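PDB 5JWC: NADH dehydrogenase, putative from Plasmodium falciparum, which probably oxidises NADH with its bound FAD and passes the electrons to ubiquinone, as a type II NADH dehydrogenase at a membrane. Local coordinates for residues 147-155 / 289-297; 168-176 / 211-222. All blocks are in the same frame, centred on the assembly; numbering follows the deposited sequence.

Interaction 1 of 2, residues 147-155 / 289-297; sequences GVDKYAYFV and SYGLLIWAS
V148 and W295 make the apolar centre. CG2 of V148 sits over one face of the indole, 3.8 Å from W295 CD2, in a CH-pi contact with the five-membered ring, 16° off its normal. The W295 ring is turned toward V148 of the short helix 148-151 by CG lying opposite its own backbone N (chi1 -157°). A152 CB packs on W295 CB and L293 CD2. F154 lies alongside W295 and points the same way; W295 CB meets the edge of the phenyl ring at CD1, 3.7 Å away. The other side of the sheet carries Y153, with CD2 3.6 Å from L292 CD1. There V155 CG2 and I294 CG2 are tightly packed at 3.4 Å.

Two backbone bonds join the strands in parallel. Y153 N gives an almost straight bond to L293 O (2.8 Å, 179°), and Y153 O accepts from W295 N at 2.7 Å. Beyond this pair, water takes over. One water links Y151 O to L293 N, and another links V155 N to W295 O. V155 also touches FAD. This is the edge of a parallel Rossmann-type sheet: strand 153-154 adds outside strand 292-295, as in two-dinucleotide-domain flavoproteins.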
# COMPACT_ATOMS: atom_id res chain seq x y z
N GLY A 147 -12.44 -2.71 26.59
CA GLY A 147 -12.71 -2.04 25.33
C GLY A 147 -11.54 -1.59 24.46
O GLY A 147 -11.75 -1.23 23.30
N VAL A 148 -10.32 -1.56 24.98
CA VAL A 148 -9.23 -1.11 24.13
C VAL A 148 -8.90 -2.11 23.01
O VAL A 148 -8.64 -1.70 21.89
CB VAL A 148 -7.94 -0.68 24.94
CG1 VAL A 148 -8.11 -0.79 26.43
CG2 VAL A 148 -6.64 -1.21 24.36
N ASP A 149 -8.93 -3.41 23.29
CA ASP A 149 -8.61 -4.34 22.20
C ASP A 149 -9.73 -4.32 21.15
O ASP A 149 -9.48 -4.48 19.95
CB ASP A 149 -8.39 -5.76 22.74
CG ASP A 149 -7.21 -6.46 22.07
OD1 ASP A 149 -6.97 -6.23 20.86
OD2 ASP A 149 -6.49 -7.20 22.78
N LYS A 150 -10.96 -4.06 21.58
CA LYS A 150 -12.08 -3.97 20.67
C LYS A 150 -12.06 -2.70 19.83
O LYS A 150 -12.33 -2.76 18.63
CB LYS A 150 -13.40 -4.04 21.46
CG LYS A 150 -14.62 -4.38 20.60
CD LYS A 150 -15.88 -4.53 21.46
CE LYS A 150 -17.05 -5.12 20.67
NZ LYS A 150 -17.22 -4.51 19.31
N TYR A 151 -11.76 -1.56 20.44
CA TYR A 151 -12.02 -0.28 19.79
C TYR A 151 -10.78 0.56 19.44
O TYR A 151 -10.87 1.43 18.58
CB TYR A 151 -12.96 0.57 20.66
CG TYR A 151 -14.33 -0.05 20.86
CD1 TYR A 151 -15.18 -0.26 19.79
CD2 TYR A 151 -14.77 -0.40 22.13
CE1 TYR A 151 -16.45 -0.82 19.97
CE2 TYR A 151 -16.03 -0.95 22.32
CZ TYR A 151 -16.86 -1.16 21.25
OH TYR A 151 -18.10 -1.72 21.45
N ALA A 152 -9.66 0.32 20.11
CA ALA A 152 -8.47 1.15 19.91
C ALA A 152 -7.59 0.63 18.78
O ALA A 152 -7.57 -0.57 18.51
CB ALA A 152 -7.67 1.24 21.19
N TYR A 153 -6.85 1.54 18.14
CA TYR A 153 -5.84 1.17 17.14
C TYR A 153 -4.45 1.15 17.79
O TYR A 153 -4.02 2.14 18.39
CB TYR A 153 -5.85 2.17 15.98
CG TYR A 153 -7.08 2.05 15.11
CD1 TYR A 153 -7.02 1.45 13.86
CD2 TYR A 153 -8.31 2.53 15.55
CE1 TYR A 153 -8.15 1.33 13.07
CE2 TYR A 153 -9.44 2.41 14.77
CZ TYR A 153 -9.35 1.81 13.53
OH TYR A 153 -10.47 1.69 12.75
N PHE A 154 -3.74 0.03 17.66
CA PHE A 154 -2.37 -0.06 18.16
C PHE A 154 -1.39 0.52 17.15
O PHE A 154 -1.75 0.76 16.00
CB PHE A 154 -2.01 -1.51 18.47
CG PHE A 154 -2.89 -2.16 19.50
CD1 PHE A 154 -3.51 -1.39 20.48
CD2 PHE A 154 -3.10 -3.53 19.50
CE1 PHE A 154 -4.33 -1.98 21.44
CE2 PHE A 154 -3.92 -4.12 20.46
CZ PHE A 154 -4.54 -3.34 21.43
N VAL A 155 -0.14 0.75 17.59
CA VAL A 155 0.90 1.27 16.72
C VAL A 155 2.15 0.45 16.85
O VAL A 155 3.16 0.94 17.36
CB VAL A 155 1.28 2.74 17.05
CG1 VAL A 155 1.96 3.40 15.85
CG2 VAL A 155 0.10 3.52 17.45
N SER A 289 -15.81 12.07 24.03
CA SER A 289 -16.16 11.48 22.74
C SER A 289 -14.93 11.39 21.85
O SER A 289 -13.98 12.17 22.02
CB SER A 289 -17.26 12.28 22.05
OG SER A 289 -18.47 12.20 22.78
N TYR A 290 -14.93 10.43 20.93
CA TYR A 290 -13.79 10.27 20.03
C TYR A 290 -14.20 9.62 18.71
O TYR A 290 -15.16 8.86 18.67
CB TYR A 290 -12.70 9.44 20.68
CG TYR A 290 -12.98 7.95 20.70
CD1 TYR A 290 -13.73 7.36 21.71
CD2 TYR A 290 -12.49 7.13 19.69
CE1 TYR A 290 -13.98 6.00 21.71
CE2 TYR A 290 -12.74 5.77 19.69
CZ TYR A 290 -13.48 5.21 20.70
OH TYR A 290 -13.71 3.85 20.70
N GLY A 291 -13.44 9.89 17.65
CA GLY A 291 -13.62 9.19 16.39
C GLY A 291 -12.52 8.17 16.10
O GLY A 291 -12.75 7.15 15.47
N LEU A 292 -11.32 8.47 16.58
CA LEU A 292 -10.17 7.59 16.38
C LEU A 292 -9.36 7.55 17.66
O LEU A 292 -8.90 8.59 18.13
CB LEU A 292 -9.32 8.08 15.20
CG LEU A 292 -7.92 7.52 14.93
CD1 LEU A 292 -7.93 6.02 14.76
CD2 LEU A 292 -7.31 8.20 13.68
N LEU A 293 -9.19 6.35 18.22
CA LEU A 293 -8.44 6.17 19.46
C LEU A 293 -7.18 5.37 19.19
O LEU A 293 -7.25 4.23 18.72
CB LEU A 293 -9.28 5.46 20.53
CG LEU A 293 -8.63 5.20 21.89
CD1 LEU A 293 -8.26 6.50 22.58
CD2 LEU A 293 -9.59 4.38 22.76
N ILE A 294 -6.03 5.97 19.47
CA ILE A 294 -4.75 5.34 19.18
C ILE A 294 -4.06 4.95 20.48
O ILE A 294 -3.83 5.79 21.34
CB ILE A 294 -3.86 6.26 18.34
CG1 ILE A 294 -4.48 6.45 16.96
CG2 ILE A 294 -2.43 5.70 18.20
CD1 ILE A 294 -4.04 7.70 16.23
N TRP A 295 -3.75 3.66 20.62
CA TRP A 295 -3.11 3.15 21.83
C TRP A 295 -1.61 2.99 21.60
O TRP A 295 -1.16 2.01 20.99
CB TRP A 295 -3.75 1.82 22.24
CG TRP A 295 -3.59 1.46 23.68
CD1 TRP A 295 -2.63 0.64 24.25
CD2 TRP A 295 -4.42 1.90 24.76
NE1 TRP A 295 -2.83 0.55 25.61
CE2 TRP A 295 -3.93 1.31 25.94
CE3 TRP A 295 -5.55 2.72 24.84
CZ2 TRP A 295 -4.52 1.53 27.18
CZ3 TRP A 295 -6.13 2.93 26.08
CH2 TRP A 295 -5.62 2.34 27.22
N ALA A 296 -0.82 3.94 22.09
CA ALA A 296 0.56 4.04 21.65
C ALA A 296 1.53 3.36 22.60
O ALA A 296 2.72 3.30 22.33
CB ALA A 296 0.96 5.51 21.45
N SER A 297 0.99 2.82 23.69
CA SER A 297 1.79 2.33 24.81
C SER A 297 1.46 0.89 25.21
O SER A 297 0.33 0.44 25.05
CB SER A 297 1.58 3.27 26.01
OG SER A 297 0.19 3.52 26.22
O HOH W 1 -10.67 4.21 17.31
O HOH W 2 0.70 0.27 20.31
O HOH W 3 3.77 1.36 20.11

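Interaction 2 of 2, residues 168-176 / 211-222; sequences FLDILEKCT and INKEVKINYKDI. With 4W0 (5-fluoro-3-methyl-2-{4-[4-(trifluoromethoxy)benzyl]phenyl}quinolin-4(1H)-one), chain M.
The Y219 ring has CB of L172 over one face, a CH-pi contact 4.0 Å from the ring centroid. At its edge lie T176 OG1, 3.6 Å from Y219 CD1, and the carboxylate carbon of E173. The F168 ring has CG of L172, from its own helix, over one face toward the rim. V215 CG2 meets its edge, and its CZ is 3.7 Å from I211 CG1. F207 packs edge-to-face with F168.

Y219 OH donates to E173 OE1 at 2.6 Å. It meets the carboxylate from above its plane, and the carboxylate and ring planes are 66° apart. The E173 chain bends at chi2 (-60°), which turns its acid end back to the tyrosine. A water donates to both Y219 OH and L169 O, so the buried hydroxyl has two partners. R87 of the second subunit forms a salt bridge with E173 OE1 and packs on Y219.

L172 CD1 is 4.0 Å from V215 CG2. I222 CD1 packs on C175 CB and lies 3.5 Å from L172 O, which accepts from T176 OG1. K213 CD and N212 CB touch the benzyl linker and trifluoromethoxyphenyl end of the bound quinolone inhibitor.

The helix axes are 12.5 Å apart. Helix 168-174 packs on the end of helix 211-218 and the turn after it, with Y219 and I222 filling the space, in a Rossmann-type domain with a polar end at the dimer interface.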
# COMPACT_ATOMS: atom_id res chain seq x y z
N PHE A 168 -8.42 7.50 9.72
CA PHE A 168 -8.48 8.95 9.75
C PHE A 168 -8.99 9.51 8.40
O PHE A 168 -9.82 10.41 8.37
CB PHE A 168 -7.12 9.54 10.10
CG PHE A 168 -7.12 11.03 10.15
CD1 PHE A 168 -7.82 11.70 11.15
CD2 PHE A 168 -6.44 11.78 9.20
CE1 PHE A 168 -7.85 13.08 11.21
CE2 PHE A 168 -6.46 13.17 9.25
CZ PHE A 168 -7.16 13.82 10.26
N LEU A 169 -8.48 8.97 7.30
CA LEU A 169 -8.92 9.42 5.99
C LEU A 169 -10.40 9.09 5.76
O LEU A 169 -11.11 9.90 5.18
CB LEU A 169 -8.04 8.80 4.88
CG LEU A 169 -6.57 9.26 4.97
CD1 LEU A 169 -5.68 8.60 3.91
CD2 LEU A 169 -6.47 10.79 4.89
N ASP A 170 -10.85 7.93 6.22
CA ASP A 170 -12.26 7.54 6.07
C ASP A 170 -13.17 8.53 6.81
O ASP A 170 -14.26 8.84 6.35
CB ASP A 170 -12.52 6.13 6.62
CG ASP A 170 -12.00 5.02 5.73
OD1 ASP A 170 -11.81 3.90 6.26
OD2 ASP A 170 -11.76 5.27 4.52
N ILE A 171 -12.73 8.96 7.99
CA ILE A 171 -13.55 9.83 8.83
C ILE A 171 -13.69 11.19 8.17
O ILE A 171 -14.77 11.78 8.20
CB ILE A 171 -12.96 10.02 10.26
CG1 ILE A 171 -13.06 8.72 11.06
CG2 ILE A 171 -13.73 11.12 11.02
CD1 ILE A 171 -12.15 8.69 12.30
N LEU A 172 -12.62 11.68 7.57
CA LEU A 172 -12.67 12.97 6.87
C LEU A 172 -13.72 12.95 5.75
O LEU A 172 -14.47 13.92 5.58
CB LEU A 172 -11.31 13.33 6.27
CG LEU A 172 -10.12 13.55 7.21
CD1 LEU A 172 -8.87 13.82 6.34
CD2 LEU A 172 -10.42 14.73 8.14
N GLU A 173 -13.75 11.87 4.98
CA GLU A 173 -14.73 11.77 3.89
C GLU A 173 -16.15 11.66 4.45
O GLU A 173 -17.07 12.31 3.96
CB GLU A 173 -14.42 10.59 2.96
CG GLU A 173 -13.26 10.88 1.97
CD GLU A 173 -13.52 12.06 1.03
OE1 GLU A 173 -12.53 12.64 0.51
OE2 GLU A 173 -14.69 12.44 0.80
N LYS A 174 -16.32 10.85 5.49
CA LYS A 174 -17.63 10.68 6.10
C LYS A 174 -18.20 12.01 6.60
O LYS A 174 -19.39 12.29 6.43
CB LYS A 174 -17.55 9.68 7.24
CG LYS A 174 -18.85 9.46 7.97
CD LYS A 174 -18.68 8.47 9.11
CE LYS A 174 -20.01 8.23 9.84
NZ LYS A 174 -19.91 7.17 10.88
N CYS A 175 -17.34 12.86 7.17
CA CYS A 175 -17.77 14.15 7.71
C CYS A 175 -17.96 15.25 6.68
O CYS A 175 -18.34 16.36 7.02
CB CYS A 175 -16.77 14.64 8.77
SG CYS A 175 -16.80 13.63 10.24
N THR A 176 -17.68 14.95 5.41
CA THR A 176 -17.91 15.90 4.34
C THR A 176 -19.33 15.69 3.77
O THR A 176 -19.84 16.52 3.02
CB THR A 176 -16.81 15.77 3.25
OG1 THR A 176 -15.55 16.10 3.85
CG2 THR A 176 -17.03 16.73 2.09
N ILE A 211 -3.03 17.58 9.59
CA ILE A 211 -4.25 18.36 9.79
C ILE A 211 -4.07 19.85 9.44
O ILE A 211 -4.90 20.45 8.72
CB ILE A 211 -4.75 18.20 11.24
CG1 ILE A 211 -5.25 16.76 11.43
CG2 ILE A 211 -5.88 19.17 11.58
CD1 ILE A 211 -5.40 16.31 12.87
N ASN A 212 -2.97 20.43 9.90
CA ASN A 212 -2.68 21.83 9.64
C ASN A 212 -2.24 22.14 8.22
O ASN A 212 -2.24 23.30 7.82
CB ASN A 212 -1.60 22.34 10.60
CG ASN A 212 -2.17 22.70 11.95
OD1 ASN A 212 -3.29 23.19 12.03
ND2 ASN A 212 -1.41 22.46 13.01
N LYS A 213 -1.83 21.13 7.47
CA LYS A 213 -1.38 21.41 6.11
C LYS A 213 -2.32 20.84 5.04
O LYS A 213 -3.22 21.54 4.59
CB LYS A 213 0.03 20.87 5.89
CG LYS A 213 0.67 21.40 4.61
CD LYS A 213 2.06 20.84 4.39
CE LYS A 213 2.80 21.60 3.30
NZ LYS A 213 4.19 21.08 3.13
N GLU A 214 -2.13 19.59 4.65
CA GLU A 214 -2.89 19.02 3.54
C GLU A 214 -4.38 18.93 3.85
O GLU A 214 -5.20 19.20 2.98
CB GLU A 214 -2.34 17.64 3.16
CG GLU A 214 -0.94 17.68 2.52
CD GLU A 214 0.19 17.61 3.54
OE1 GLU A 214 -0.08 17.67 4.77
OE2 GLU A 214 1.36 17.49 3.11
N VAL A 215 -4.73 18.57 5.08
CA VAL A 215 -6.13 18.41 5.44
C VAL A 215 -6.83 19.76 5.44
O VAL A 215 -7.94 19.90 4.90
CB VAL A 215 -6.28 17.72 6.82
CG1 VAL A 215 -7.75 17.72 7.25
CG2 VAL A 215 -5.75 16.29 6.75
N LYS A 216 -6.17 20.77 6.00
CA LYS A 216 -6.72 22.12 6.03
C LYS A 216 -7.00 22.60 4.59
O LYS A 216 -8.01 23.24 4.34
CB LYS A 216 -5.77 23.08 6.75
CG LYS A 216 -6.36 24.48 7.01
CD LYS A 216 -5.33 25.43 7.62
CE LYS A 216 -6.01 26.58 8.36
NZ LYS A 216 -5.03 27.61 8.81
N ILE A 217 -6.12 22.26 3.66
CA ILE A 217 -6.26 22.63 2.26
C ILE A 217 -7.37 21.84 1.56
O ILE A 217 -8.21 22.43 0.88
CB ILE A 217 -4.92 22.43 1.52
CG1 ILE A 217 -3.92 23.48 2.01
CG2 ILE A 217 -5.10 22.52 0.01
CD1 ILE A 217 -2.50 23.23 1.55
N ASN A 218 -7.40 20.53 1.75
CA ASN A 218 -8.37 19.70 1.03
C ASN A 218 -9.75 19.54 1.68
O ASN A 218 -10.70 19.12 1.04
CB ASN A 218 -7.77 18.32 0.78
CG ASN A 218 -6.68 18.36 -0.26
OD1 ASN A 218 -6.96 18.23 -1.45
ND2 ASN A 218 -5.44 18.56 0.17
N TYR A 219 -9.86 19.85 2.97
CA TYR A 219 -11.13 19.69 3.67
C TYR A 219 -11.44 20.94 4.48
O TYR A 219 -11.77 20.85 5.67
CB TYR A 219 -11.10 18.46 4.59
CG TYR A 219 -10.92 17.14 3.88
CD1 TYR A 219 -12.02 16.34 3.56
CD2 TYR A 219 -9.65 16.68 3.53
CE1 TYR A 219 -11.87 15.13 2.91
CE2 TYR A 219 -9.49 15.45 2.86
CZ TYR A 219 -10.60 14.69 2.57
OH TYR A 219 -10.47 13.49 1.92
N LYS A 220 -11.32 22.10 3.85
CA LYS A 220 -11.41 23.36 4.59
C LYS A 220 -12.71 23.50 5.40
O LYS A 220 -12.68 24.03 6.51
CB LYS A 220 -11.26 24.54 3.65
CG LYS A 220 -11.14 25.86 4.39
CD LYS A 220 -11.05 27.05 3.46
CE LYS A 220 -11.08 28.35 4.26
NZ LYS A 220 -10.88 29.54 3.40
N ASP A 221 -13.81 22.97 4.89
CA ASP A 221 -15.11 23.13 5.55
C ASP A 221 -15.26 22.37 6.86
O ASP A 221 -16.16 22.68 7.64
CB ASP A 221 -16.24 22.71 4.60
CG ASP A 221 -16.50 23.74 3.50
OD1 ASP A 221 -17.00 23.36 2.42
OD2 ASP A 221 -16.21 24.94 3.73
N ILE A 222 -14.41 21.38 7.11
CA ILE A 222 -14.50 20.63 8.36
C ILE A 222 -13.25 20.79 9.22
O ILE A 222 -13.18 20.23 10.31
CB ILE A 222 -14.76 19.12 8.14
CG1 ILE A 222 -13.62 18.48 7.33
CG2 ILE A 222 -16.12 18.88 7.47
CD1 ILE A 222 -13.77 16.96 7.20
C1 4W0 M . 9.56 14.01 10.65
C2 4W0 M . 8.49 14.85 10.29
C3 4W0 M . 8.73 16.08 9.65
C4 4W0 M . 10.04 16.49 9.36
C5 4W0 M . 11.11 15.66 9.71
C6 4W0 M . 10.88 14.43 10.35
O1 4W0 M . 0.94 25.48 10.62
C7 4W0 M . 10.29 17.80 8.67
C8 4W0 M . 9.17 18.66 8.32
C9 4W0 M . 7.80 18.21 8.63
C10 4W0 M . 6.55 19.02 8.35
C11 4W0 M . 6.35 20.26 8.97
C12 4W0 M . 5.19 20.99 8.76
C13 4W0 M . 4.22 20.44 7.95
C14 4W0 M . 4.39 19.21 7.37
C15 4W0 M . 5.54 18.48 7.57
O2 4W0 M . 11.42 18.16 8.41
N 4W0 M . 7.59 16.95 9.29
C16 4W0 M . 2.91 21.09 7.62
C17 4W0 M . 2.41 22.24 8.45
C18 4W0 M . 2.27 22.11 9.83
C19 4W0 M . 1.79 23.20 10.56
C20 4W0 M . 1.42 24.38 9.89
C21 4W0 M . 1.55 24.49 8.51
C22 4W0 M . 2.04 23.41 7.79
C23 4W0 M . 9.44 19.98 7.63
F1 4W0 M . 12.36 16.04 9.44
C24 4W0 M . 1.91 26.35 11.14
F2 4W0 M . 2.62 25.68 12.06
F3 4W0 M . 1.31 27.40 11.73
F4 4W0 M . 2.71 26.76 10.14
O HOH W 4 -9.56 11.44 3.20

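The centres of interactions 1 and 2 lie about 20 Å apart on the same side of the chain's centre. Along the chain, 147-155 comes first, then 168-176, 211-222 and 289-297. Strand 153-154 leads directly into helix 158-174, which passes from one contact to the other. The two meet where L292 CD2 packs on F168 CB and G291 O lies near I171 CD1. Interaction 1 closes an edge of the five-stranded parallel sheet, whereas interaction 2 packs helices beside it. Both fall in the pyridine nucleotide-disulphide oxidoreductase range. The helix thus connects a sheet edge near FAD with a region that touches the second subunit and an inhibitor site.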